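Local coordinates for SA2223 protein (Staphylococcus aureus, PDB 5KAW), which is of uncharacterised cellular function but binds lipophilic organic cations such as rhodamine 6G and tetraphenylphosphonium, consistent with a role in multidrug recognition, at residues Leu11-Ile16 with Ile89-Ser94; Ala31-Arg36 with Tyr71-Thr76; Glu135-Gly140 with Tyr147-Trp152. All coordinates share one frame; numbering follows the deposited sequence.

Contact 1. Residues Leu11-Ile16 with Ile89-Ser94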
loop_
_atom_site.group_PDB
_atom_site.type_symbol
_atom_site.label_atom_id
_atom_site.label_comp_id
_atom_site.label_asym_id
_atom_site.label_seq_id
_atom_site.Cartn_x
_atom_site.Cartn_y
_atom_site.Cartn_z
ATOM N N LEU A 11 -1.769 -2.881 -13.089
ATOM C CA LEU A 11 -2.257 -4.093 -12.456
ATOM C C LEU A 11 -3.722 -3.976 -12.082
ATOM O O LEU A 11 -4.244 -2.874 -11.894
ATOM C CB LEU A 11 -1.429 -4.400 -11.209
ATOM C CG LEU A 11 0.042 -4.705 -11.476
ATOM C CD1 LEU A 11 0.782 -4.829 -10.174
ATOM C CD2 LEU A 11 0.201 -5.975 -12.299
ATOM N N THR A 12 -4.373 -5.128 -11.978
ATOM C CA THR A 12 -5.743 -5.206 -11.500
ATOM C C THR A 12 -5.728 -5.660 -10.045
ATOM O O THR A 12 -5.166 -6.708 -9.710
ATOM C CB THR A 12 -6.580 -6.162 -12.353
ATOM O OG1 THR A 12 -6.593 -5.687 -13.703
ATOM C CG2 THR A 12 -8.007 -6.236 -11.843
ATOM N N LEU A 13 -6.337 -4.845 -9.192
ATOM C CA LEU A 13 -6.421 -5.119 -7.757
ATOM C C LEU A 13 -7.853 -5.424 -7.367
ATOM O O LEU A 13 -8.766 -4.707 -7.755
ATOM C CB LEU A 13 -5.911 -3.924 -6.944
ATOM C CG LEU A 13 -4.401 -3.745 -6.761
ATOM C CD1 LEU A 13 -3.646 -4.043 -8.030
ATOM C CD2 LEU A 13 -4.113 -2.330 -6.297
ATOM N N VAL A 14 -8.030 -6.481 -6.580
ATOM C CA VAL A 14 -9.342 -6.918 -6.133
ATOM C C VAL A 14 -9.368 -6.872 -4.619
ATOM O O VAL A 14 -8.498 -7.456 -3.970
ATOM C CB VAL A 14 -9.661 -8.355 -6.605
ATOM C CG1 VAL A 14 -11.093 -8.743 -6.230
ATOM C CG2 VAL A 14 -9.436 -8.491 -8.097
ATOM N N GLY A 15 -10.352 -6.185 -4.047
ATOM C CA GLY A 15 -10.476 -6.148 -2.601
ATOM C C GLY A 15 -11.630 -5.304 -2.113
ATOM O O GLY A 15 -12.688 -5.273 -2.745
ATOM N N ILE A 16 -11.430 -4.635 -0.975
ATOM C CA ILE A 16 -12.451 -3.758 -0.408
ATOM C C ILE A 16 -11.822 -2.428 -0.048
ATOM O O ILE A 16 -10.814 -2.376 0.648
ATOM C CB ILE A 16 -13.116 -4.369 0.836
ATOM C CG1 ILE A 16 -13.798 -5.688 0.461
ATOM C CG2 ILE A 16 -14.129 -3.376 1.429
ATOM C CD1 ILE A 16 -14.479 -6.394 1.610
ATOM N N ILE A 89 -9.981 -2.201 -8.815
ATOM C CA ILE A 89 -9.379 -1.023 -9.410
ATOM C C ILE A 89 -8.217 -1.393 -10.309
ATOM O O ILE A 89 -7.649 -2.478 -10.203
ATOM C CB ILE A 89 -8.883 -0.042 -8.341
ATOM C CG1 ILE A 89 -7.783 -0.688 -7.492
ATOM C CG2 ILE A 89 -10.050 0.408 -7.479
ATOM C CD1 ILE A 89 -7.066 0.282 -6.605
ATOM N N THR A 90 -7.872 -0.465 -11.188
ATOM C CA THR A 90 -6.627 -0.544 -11.929
ATOM C C THR A 90 -5.593 0.326 -11.215
ATOM O O THR A 90 -5.851 1.496 -10.907
ATOM C CB THR A 90 -6.810 -0.095 -13.375
ATOM O OG1 THR A 90 -7.773 -0.944 -14.020
ATOM C CG2 THR A 90 -5.491 -0.162 -14.138
ATOM N N LEU A 91 -4.444 -0.267 -10.916
ATOM C CA LEU A 91 -3.327 0.470 -10.346
ATOM C C LEU A 91 -2.413 0.852 -11.498
ATOM O O LEU A 91 -1.727 -0.000 -12.067
ATOM C CB LEU A 91 -2.567 -0.353 -9.303
ATOM C CG LEU A 91 -1.438 0.416 -8.610
ATOM C CD1 LEU A 91 -1.989 1.601 -7.808
ATOM C CD2 LEU A 91 -0.606 -0.491 -7.727
ATOM N N ALA A 92 -2.420 2.132 -11.842
ATOM C CA ALA A 92 -1.707 2.610 -13.019
ATOM C C ALA A 92 -0.207 2.403 -12.865
ATOM O O ALA A 92 0.357 2.630 -11.794
ATOM C CB ALA A 92 -2.019 4.071 -13.261
ATOM N N SER A 93 0.411 1.959 -13.953
ATOM C CA SER A 93 1.848 1.747 -14.025
ATOM C C SER A 93 2.621 2.914 -13.429
ATOM O O SER A 93 2.286 4.072 -13.672
ATOM C CB SER A 93 2.271 1.537 -15.479
ATOM O OG SER A 93 3.667 1.374 -15.570
ATOM N N SER A 94 3.650 2.603 -12.647
ATOM C CA SER A 94 4.446 3.634 -11.991
ATOM C C SER A 94 5.792 3.107 -11.515
ATOM O O SER A 94 5.969 1.908 -11.302
ATOM C CB SER A 94 3.688 4.219 -10.796
ATOM O OG SER A 94 4.402 5.302 -10.220
#
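Leu13 rests its CB against Ile89 CG1 at 3.8 Å, and its branched end then leans toward the next residue but one on the facing strand, bringing CD2 to 3.9 Å from Leu91 CB. Both pairs meet at a slant. In Ile89 the CG1 branch occupies the crowded position between backbone N and carbonyl carbon (chi1 63°); this turns CG1 to Leu13, and beyond it Ile89 CD1 lies 4.0 Å from Leu13 CD2. Bulky, branched apolar chains suit this face, which looks into the barrel. Thr12 and Thr90 occupy the other face, where a beta-branched residue with a polar arm tolerates a wetter setting: Thr90 keeps its methyl near the facing backbone, CG2 3.7 Å from Leu11 O, while its OG1 bonds to a glycerol probably from the crystallisation liquor. The side chains are held in this order by two antiparallel hydrogen-bonded pairs, Leu11 with Leu91 and Leu13 with Ile89. The Leu13 N to Ile89 O bond, 2.9 Å, is almost straight at 177°. Between these two pairs, Thr12 and Thr90 form a non-hydrogen-bonded pair, with a CH···O contact from Thr90 CA to Leu11 O. The pairing joins strand 4-20 to strand 87-102, closing the barrel; on its other edge strand 4-20 bonds to strand 69-76, while from strand 57-63 Leu60 touches Leu13 and Ile62 touches Ile89.

Contact 2. Residues Ala31-Arg36 with Tyr71-Thr76. With RHQ (rhodamine 6g), chain B.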
loop_
_atom_site.group_PDB
_atom_site.type_symbol
_atom_site.label_atom_id
_atom_site.label_comp_id
_atom_site.label_asym_id
_atom_site.label_seq_id
_atom_site.Cartn_x
_atom_site.Cartn_y
_atom_site.Cartn_z
ATOM N N ALA A 31 -7.149 -0.030 11.511
ATOM C CA ALA A 31 -7.048 -1.192 12.390
ATOM C C ALA A 31 -8.353 -1.983 12.410
ATOM O O ALA A 31 -8.356 -3.206 12.270
ATOM C CB ALA A 31 -6.689 -0.763 13.812
ATOM N N GLY A 32 -9.463 -1.281 12.608
ATOM C CA GLY A 32 -10.760 -1.930 12.712
ATOM C C GLY A 32 -11.145 -2.568 11.385
ATOM O O GLY A 32 -11.797 -3.618 11.339
ATOM N N PHE A 33 -10.725 -1.927 10.300
ATOM C CA PHE A 33 -10.995 -2.421 8.950
ATOM C C PHE A 33 -10.257 -3.738 8.699
ATOM O O PHE A 33 -10.852 -4.706 8.223
ATOM C CB PHE A 33 -10.589 -1.361 7.914
ATOM C CG PHE A 33 -10.953 -1.713 6.497
ATOM C CD1 PHE A 33 -12.050 -2.509 6.214
ATOM C CD2 PHE A 33 -10.175 -1.255 5.439
ATOM C CE1 PHE A 33 -12.375 -2.823 4.911
ATOM C CE2 PHE A 33 -10.493 -1.569 4.140
ATOM C CZ PHE A 33 -11.600 -2.358 3.874
ATOM N N TRP A 34 -8.967 -3.782 9.032
ATOM C CA TRP A 34 -8.212 -5.028 8.956
ATOM C C TRP A 34 -8.887 -6.106 9.796
ATOM O O TRP A 34 -9.064 -7.245 9.348
ATOM C CB TRP A 34 -6.766 -4.841 9.435
ATOM C CG TRP A 34 -5.820 -4.341 8.383
ATOM C CD1 TRP A 34 -5.332 -3.071 8.255
ATOM C CD2 TRP A 34 -5.241 -5.102 7.312
ATOM N NE1 TRP A 34 -4.484 -2.994 7.172
ATOM C CE2 TRP A 34 -4.418 -4.226 6.573
ATOM C CE3 TRP A 34 -5.340 -6.440 6.907
ATOM C CZ2 TRP A 34 -3.697 -4.643 5.450
ATOM C CZ3 TRP A 34 -4.630 -6.852 5.796
ATOM C CH2 TRP A 34 -3.819 -5.956 5.076
ATOM N N GLN A 35 -9.251 -5.751 11.022
ATOM C CA GLN A 35 -9.832 -6.727 11.935
ATOM C C GLN A 35 -11.127 -7.286 11.350
ATOM O O GLN A 35 -11.378 -8.489 11.414
ATOM C CB GLN A 35 -10.073 -6.099 13.305
ATOM C CG GLN A 35 -10.492 -7.089 14.382
ATOM C CD GLN A 35 -11.994 -7.302 14.439
ATOM O OE1 GLN A 35 -12.777 -6.382 14.192
ATOM N NE2 GLN A 35 -12.404 -8.519 14.775
ATOM N N ARG A 36 -11.938 -6.414 10.757
ATOM C CA ARG A 36 -13.210 -6.840 10.179
ATOM C C ARG A 36 -12.995 -7.723 8.949
ATOM O O ARG A 36 -13.691 -8.725 8.777
ATOM C CB ARG A 36 -14.067 -5.619 9.838
ATOM C CG ARG A 36 -14.861 -5.096 11.041
ATOM C CD ARG A 36 -15.774 -3.933 10.688
ATOM N NE ARG A 36 -15.059 -2.679 10.427
ATOM C CZ ARG A 36 -14.901 -2.119 9.228
ATOM N NH1 ARG A 36 -15.385 -2.693 8.136
ATOM N NH2 ARG A 36 -14.252 -0.967 9.112
ATOM N N TYR A 71 -8.749 3.686 2.138
ATOM C CA TYR A 71 -7.811 2.610 2.360
ATOM C C TYR A 71 -8.412 1.379 1.731
ATOM O O TYR A 71 -9.593 1.079 1.947
ATOM C CB TYR A 71 -7.553 2.414 3.843
ATOM C CG TYR A 71 -6.401 1.489 4.195
ATOM C CD1 TYR A 71 -5.111 1.983 4.345
ATOM C CD2 TYR A 71 -6.612 0.136 4.431
ATOM C CE1 TYR A 71 -4.057 1.149 4.695
ATOM C CE2 TYR A 71 -5.559 -0.706 4.781
ATOM C CZ TYR A 71 -4.284 -0.188 4.912
ATOM O OH TYR A 71 -3.239 -1.015 5.274
ATOM N N MET A 72 -7.619 0.692 0.918
ATOM C CA MET A 72 -8.075 -0.517 0.254
ATOM C C MET A 72 -7.196 -1.707 0.598
ATOM O O MET A 72 -5.973 -1.675 0.418
ATOM C CB MET A 72 -8.116 -0.327 -1.255
ATOM C CG MET A 72 -8.796 -1.467 -2.005
ATOM S SD MET A 72 -8.807 -1.214 -3.803
ATOM C CE MET A 72 -9.586 -2.713 -4.382
ATOM N N ILE A 73 -7.840 -2.751 1.116
ATOM C CA ILE A 73 -7.186 -4.038 1.351
ATOM C C ILE A 73 -7.444 -4.884 0.118
ATOM O O ILE A 73 -8.596 -5.132 -0.237
ATOM C CB ILE A 73 -7.717 -4.738 2.625
ATOM C CG1 ILE A 73 -7.313 -3.933 3.873
ATOM C CG2 ILE A 73 -7.172 -6.183 2.727
ATOM C CD1 ILE A 73 -8.020 -4.376 5.153
ATOM N N ALA A 74 -6.378 -5.309 -0.549
ATOM C CA ALA A 74 -6.531 -5.906 -1.859
ATOM C C ALA A 74 -5.387 -6.845 -2.213
ATOM O O ALA A 74 -4.328 -6.830 -1.573
ATOM C CB ALA A 74 -6.651 -4.802 -2.895
ATOM N N VAL A 75 -5.623 -7.662 -3.233
ATOM C CA VAL A 75 -4.586 -8.480 -3.844
ATOM C C VAL A 75 -4.598 -8.244 -5.345
ATOM O O VAL A 75 -5.613 -7.834 -5.913
ATOM C CB VAL A 75 -4.779 -9.997 -3.558
ATOM C CG1 VAL A 75 -4.731 -10.272 -2.066
ATOM C CG2 VAL A 75 -6.082 -10.511 -4.158
ATOM N N THR A 76 -3.466 -8.503 -5.982
ATOM C CA THR A 76 -3.392 -8.480 -7.427
ATOM C C THR A 76 -4.113 -9.720 -7.936
ATOM O O THR A 76 -3.825 -10.833 -7.500
ATOM C CB THR A 76 -1.935 -8.454 -7.936
ATOM O OG1 THR A 76 -1.192 -9.530 -7.350
ATOM C CG2 THR A 76 -1.261 -7.137 -7.576
HETATM C C1 RHQ B . -2.149 -5.652 9.420
HETATM C C2 RHQ B . -2.722 -5.916 10.652
HETATM C C3 RHQ B . -2.957 -7.297 11.023
HETATM C C4 RHQ B . -2.607 -8.319 10.155
HETATM C C5 RHQ B . -2.017 -8.051 8.898
HETATM C C6 RHQ B . -1.789 -6.714 8.527
HETATM O O1 RHQ B . -1.911 -4.306 9.032
HETATM C C7 RHQ B . -2.247 -3.244 9.886
HETATM C C8 RHQ B . -2.825 -3.488 11.121
HETATM C C9 RHQ B . -3.081 -4.839 11.520
HETATM C C10 RHQ B . -1.985 -1.901 9.447
HETATM C C11 RHQ B . -2.296 -0.855 10.243
HETATM C C12 RHQ B . -2.889 -1.096 11.520
HETATM C C13 RHQ B . -3.147 -2.399 11.945
HETATM N N1 RHQ B . -2.066 0.493 9.870
HETATM C C14 RHQ B . -3.909 -5.053 12.584
HETATM C C15 RHQ B . -5.257 -4.588 12.588
HETATM C C16 RHQ B . -6.068 -4.824 13.680
HETATM C C17 RHQ B . -5.566 -5.542 14.803
HETATM C C18 RHQ B . -4.246 -6.009 14.810
HETATM C C19 RHQ B . -3.416 -5.753 13.685
HETATM C C20 RHQ B . -3.291 -0.005 12.509
HETATM C C21 RHQ B . -3.017 -9.526 10.939
HETATM C C22 RHQ B . -1.193 0.806 8.768
HETATM C C23 RHQ B . 0.285 0.446 9.099
HETATM N N2 RHQ B . -1.707 -9.053 8.115
HETATM C C24 RHQ B . -1.005 -8.872 6.904
HETATM C C25 RHQ B . -0.779 -10.253 6.232
HETATM C C26 RHQ B . -2.019 -6.370 13.914
HETATM O O27 RHQ B . -1.015 -5.809 13.380
HETATM O O2 RHQ B . -1.888 -7.574 14.684
HETATM C C28 RHQ B . -0.577 -8.098 14.803
HETATM C C29 RHQ B . -0.153 -8.768 13.493
#
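Helix 26-39 supplies one wall of the rhodamine 6G pocket through Ala31 and Trp34, and strand 69-76 backs the indole from behind; the helix residues Phe33 and Trp34 meet the strand residues Tyr71 and Ile73. Ile73 is the wedge. Its CD1 sits 3.8 Å from the centroid of the five-membered ring of Trp34 and 4.0 Å from that of the Phe33 ring, a CH-pi contact over a face in both cases, so one methyl serves two aromatic neighbours. A branched aliphatic chain suits the place, because CD1 can sit between two rings while CG2 covers the six-membered part of the indole. The first torsion (chi1 -67°) turns Ile73 CG1 toward the helix, and the extended chi2 (168°) carries CD1 on between the rings. On the opposite face of Trp34 lies the dye, whose ring oxygen O1 is 3.4 Å from NE1; the indole is thus held between strand and ligand, and its breadth suits a flat aromatic guest. Its rotation is fixed at the edge. Trp34 NE1 donates to Tyr71 OH at 3.0 Å, with the hydroxyl near the indole plane and the N-H bent to 148°. The same hydroxyl is bonded to Glu135 OE1, which gives the buried Tyr71 a second polar partner. Phe33 carries no polar group and fills the other side of Ile73; its CD2 meets Tyr71 CD2 at the edge of the tyrosine ring, 4.0 Å away. Just before them in the helix, Ala31 offers the dye a small methyl, CB 3.7 Å from rhodamine C20. An aromatic wall with a buried glutamate nearby is consistent with the multidrug-recognition pocket proposed for this GyrI-like protein.

Contact 3. Residues Glu135-Gly140 with Tyr147-Trp152. With RHQ (rhodamine 6g), chain B; GOL (glycerol), chain I.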
loop_
_atom_site.group_PDB
_atom_site.type_symbol
_atom_site.label_atom_id
_atom_site.label_comp_id
_atom_site.label_asym_id
_atom_site.label_seq_id
_atom_site.Cartn_x
_atom_site.Cartn_y
_atom_site.Cartn_z
ATOM N N GLU A 135 1.230 -0.359 1.535
ATOM C CA GLU A 135 1.927 -1.363 2.322
ATOM C C GLU A 135 1.776 -2.695 1.613
ATOM O O GLU A 135 0.702 -3.012 1.092
ATOM C CB GLU A 135 1.351 -1.438 3.748
ATOM C CG GLU A 135 1.314 -0.107 4.492
ATOM C CD GLU A 135 0.005 0.108 5.254
ATOM O OE1 GLU A 135 -0.499 -0.851 5.866
ATOM O OE2 GLU A 135 -0.512 1.240 5.247
ATOM N N LEU A 136 2.844 -3.481 1.593
ATOM C CA LEU A 136 2.792 -4.824 1.025
ATOM C C LEU A 136 3.210 -5.831 2.089
ATOM O O LEU A 136 4.339 -5.786 2.572
ATOM C CB LEU A 136 3.691 -4.941 -0.207
ATOM C CG LEU A 136 3.654 -6.305 -0.901
ATOM C CD1 LEU A 136 2.264 -6.585 -1.452
ATOM C CD2 LEU A 136 4.679 -6.363 -2.008
ATOM N N TYR A 137 2.283 -6.725 2.434
ATOM C CA TYR A 137 2.476 -7.752 3.461
ATOM C C TYR A 137 2.621 -9.125 2.819
ATOM O O TYR A 137 1.627 -9.757 2.450
ATOM C CB TYR A 137 1.295 -7.765 4.447
ATOM C CG TYR A 137 1.105 -6.449 5.173
ATOM C CD1 TYR A 137 1.796 -6.182 6.343
ATOM C CD2 TYR A 137 0.246 -5.474 4.678
ATOM C CE1 TYR A 137 1.643 -4.989 7.005
ATOM C CE2 TYR A 137 0.080 -4.269 5.338
ATOM C CZ TYR A 137 0.790 -4.029 6.502
ATOM O OH TYR A 137 0.655 -2.839 7.186
ATOM N N GLN A 138 3.860 -9.581 2.678
ATOM C CA GLN A 138 4.123 -10.877 2.066
ATOM C C GLN A 138 3.964 -11.971 3.130
ATOM O O GLN A 138 3.669 -11.679 4.288
ATOM C CB GLN A 138 5.519 -10.887 1.423
ATOM C CG GLN A 138 5.760 -9.666 0.498
ATOM C CD GLN A 138 7.166 -9.588 -0.082
ATOM O OE1 GLN A 138 7.986 -8.780 0.357
ATOM N NE2 GLN A 138 7.439 -10.409 -1.088
ATOM N N ASP A 139 4.115 -13.231 2.731
ATOM C CA ASP A 139 3.981 -14.343 3.669
ATOM C C ASP A 139 4.974 -14.229 4.815
ATOM O O ASP A 139 6.126 -13.819 4.621
ATOM C CB ASP A 139 4.192 -15.686 2.963
ATOM C CG ASP A 139 3.012 -16.096 2.113
ATOM O OD1 ASP A 139 1.891 -15.600 2.354
ATOM O OD2 ASP A 139 3.211 -16.929 1.204
ATOM N N GLY A 140 4.522 -14.599 6.006
ATOM C CA GLY A 140 5.389 -14.645 7.166
ATOM C C GLY A 140 4.613 -14.386 8.433
ATOM O O GLY A 140 3.409 -14.149 8.399
ATOM N N TYR A 147 9.964 -9.767 10.794
ATOM C CA TYR A 147 9.032 -9.599 9.682
ATOM C C TYR A 147 9.252 -8.288 8.938
ATOM O O TYR A 147 9.476 -7.248 9.553
ATOM C CB TYR A 147 7.588 -9.659 10.161
ATOM C CG TYR A 147 6.610 -9.588 9.013
ATOM C CD1 TYR A 147 6.306 -10.719 8.264
ATOM C CD2 TYR A 147 6.010 -8.389 8.664
ATOM C CE1 TYR A 147 5.418 -10.659 7.204
ATOM C CE2 TYR A 147 5.119 -8.316 7.605
ATOM C CZ TYR A 147 4.827 -9.456 6.877
ATOM O OH TYR A 147 3.945 -9.391 5.817
ATOM N N ILE A 148 9.173 -8.350 7.611
ATOM C CA ILE A 148 9.386 -7.177 6.766
ATOM C C ILE A 148 8.126 -6.807 6.002
ATOM O O ILE A 148 7.591 -7.601 5.217
ATOM C CB ILE A 148 10.534 -7.408 5.767
ATOM C CG1 ILE A 148 11.859 -7.538 6.531
ATOM C CG2 ILE A 148 10.616 -6.267 4.752
ATOM C CD1 ILE A 148 13.009 -8.048 5.701
ATOM N N THR A 149 7.658 -5.591 6.254
ATOM C CA THR A 149 6.594 -4.978 5.474
ATOM C C THR A 149 7.257 -4.047 4.466
ATOM O O THR A 149 8.166 -3.303 4.834
ATOM C CB THR A 149 5.627 -4.177 6.357
ATOM O OG1 THR A 149 5.161 -4.996 7.436
ATOM C CG2 THR A 149 4.445 -3.664 5.539
ATOM N N GLU A 150 6.830 -4.088 3.206
ATOM C CA GLU A 150 7.310 -3.113 2.227
ATOM C C GLU A 150 6.350 -1.926 2.121
ATOM O O GLU A 150 5.132 -2.077 2.219
ATOM C CB GLU A 150 7.513 -3.770 0.864
ATOM C CG GLU A 150 8.594 -4.819 0.902
ATOM C CD GLU A 150 8.916 -5.399 -0.458
ATOM O OE1 GLU A 150 8.165 -5.140 -1.418
ATOM O OE2 GLU A 150 9.922 -6.123 -0.563
ATOM N N ILE A 151 6.926 -0.742 1.950
ATOM C CA ILE A 151 6.173 0.492 1.755
ATOM C C ILE A 151 6.551 1.036 0.388
ATOM O O ILE A 151 7.719 1.344 0.140
ATOM C CB ILE A 151 6.473 1.541 2.850
ATOM C CG1 ILE A 151 6.059 0.999 4.224
ATOM C CG2 ILE A 151 5.743 2.854 2.550
ATOM C CD1 ILE A 151 6.572 1.816 5.393
ATOM N N TRP A 152 5.553 1.140 -0.486
ATOM C CA TRP A 152 5.749 1.496 -1.889
ATOM C C TRP A 152 5.225 2.901 -2.146
ATOM O O TRP A 152 4.014 3.144 -2.047
ATOM C CB TRP A 152 5.032 0.503 -2.811
ATOM C CG TRP A 152 5.642 -0.855 -2.873
ATOM C CD1 TRP A 152 5.790 -1.745 -1.840
ATOM C CD2 TRP A 152 6.167 -1.502 -4.038
ATOM N NE1 TRP A 152 6.386 -2.896 -2.294
ATOM C CE2 TRP A 152 6.633 -2.771 -3.639
ATOM C CE3 TRP A 152 6.296 -1.129 -5.382
ATOM C CZ2 TRP A 152 7.213 -3.670 -4.534
ATOM C CZ3 TRP A 152 6.879 -2.023 -6.268
ATOM C CH2 TRP A 152 7.328 -3.277 -5.840
HETATM C C1 RHQ B . -2.149 -5.652 9.420
HETATM C C2 RHQ B . -2.722 -5.916 10.652
HETATM C C3 RHQ B . -2.957 -7.297 11.023
HETATM C C4 RHQ B . -2.607 -8.319 10.155
HETATM C C5 RHQ B . -2.017 -8.051 8.898
HETATM C C6 RHQ B . -1.789 -6.714 8.527
HETATM O O1 RHQ B . -1.911 -4.306 9.032
HETATM C C7 RHQ B . -2.247 -3.244 9.886
HETATM C C8 RHQ B . -2.825 -3.488 11.121
HETATM C C9 RHQ B . -3.081 -4.839 11.520
HETATM C C10 RHQ B . -1.985 -1.901 9.447
HETATM C C11 RHQ B . -2.296 -0.855 10.243
HETATM C C12 RHQ B . -2.889 -1.096 11.520
HETATM C C13 RHQ B . -3.147 -2.399 11.945
HETATM N N1 RHQ B . -2.066 0.493 9.870
HETATM C C14 RHQ B . -3.909 -5.053 12.584
HETATM C C15 RHQ B . -5.257 -4.588 12.588
HETATM C C16 RHQ B . -6.068 -4.824 13.680
HETATM C C17 RHQ B . -5.566 -5.542 14.803
HETATM C C18 RHQ B . -4.246 -6.009 14.810
HETATM C C19 RHQ B . -3.416 -5.753 13.685
HETATM C C20 RHQ B . -3.291 -0.005 12.509
HETATM C C21 RHQ B . -3.017 -9.526 10.939
HETATM C C22 RHQ B . -1.193 0.806 8.768
HETATM C C23 RHQ B . 0.285 0.446 9.099
HETATM N N2 RHQ B . -1.707 -9.053 8.115
HETATM C C24 RHQ B . -1.005 -8.872 6.904
HETATM C C25 RHQ B . -0.779 -10.253 6.232
HETATM C C26 RHQ B . -2.019 -6.370 13.914
HETATM O O27 RHQ B . -1.015 -5.809 13.380
HETATM O O2 RHQ B . -1.888 -7.574 14.684
HETATM C C28 RHQ B . -0.577 -8.098 14.803
HETATM C C29 RHQ B . -0.153 -8.768 13.493
HETATM C C1 GOL I . 8.096 -11.140 5.256
HETATM O O1 GOL I . 7.992 -10.838 3.886
HETATM C C2 GOL I . 9.465 -11.730 5.548
HETATM O O2 GOL I . 9.938 -11.207 6.764
HETATM C C3 GOL I . 9.380 -13.252 5.618
HETATM O O3 GOL I . 8.613 -13.662 6.730
HETATM O O HOH W 1 6.144 -7.771 3.108
#
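Tyr137 takes Thr149 CG2 over one face, the methyl 3.9 Å from the ring centroid, and rhodamine C6 over the other; threonine's methyl suits a ring face, and the flat ring forms part of the pocket wall. Its hydroxyl donates to Glu135 OE1 at 2.7 Å. Through a bend at chi2 (137°), Glu135 brings OE1 to 3.4 Å from C22 of a dye ethyl group; a carboxylate here would probably favour a cationic guest. Tyr147 crosses Tyr137 at about a right angle, its OH in the Tyr137 ring plane and 3.4 Å from Tyr137 CB. Tyrosine is long enough for this hydroxyl to donate to Gln138 O at 2.8 Å, tying Gln138 to the residue just before strand 148-155. On the other side of the sheet Leu136 CD2 makes van der Waals contact with Glu150 OE1, which accepts a hydrogen bond from Trp152 NE1 (3.0 Å, bent to 141°) that steadies the carboxylate. Leu136 and Glu150 form a hydrogen-bonded backbone pair. A water accepts from Gln138 N (2.9 Å) and lies within bonding distance of Leu136 O and Ile148 O. This is an antiparallel beta hairpin, with one face lining the drug pocket.

Overall arrangement
All three contacts involve one antiparallel barrel, and contact 2 lays a helix against it. Contact 1 is the partly buried one: backbone pairing closes the barrel, with aliphatic packing inside and threonines outside. Contacts 2 and 3 are buried and both touch rhodamine 6G, lining its pocket with aromatic faces and polar groups. Strand pairing serves contacts 1 and 3, whereas contact 2 relies on side chains. Contact 1 uses strand 4-20 and contact 2 its neighbour in the sheet, 69-76, and Phe33 also packs on Ile16. Contacts 2 and 3 meet through Tyr71 with Glu135 and Trp34 with Tyr137; contacts 1 and 3, their centres about 17 Å apart, do not touch.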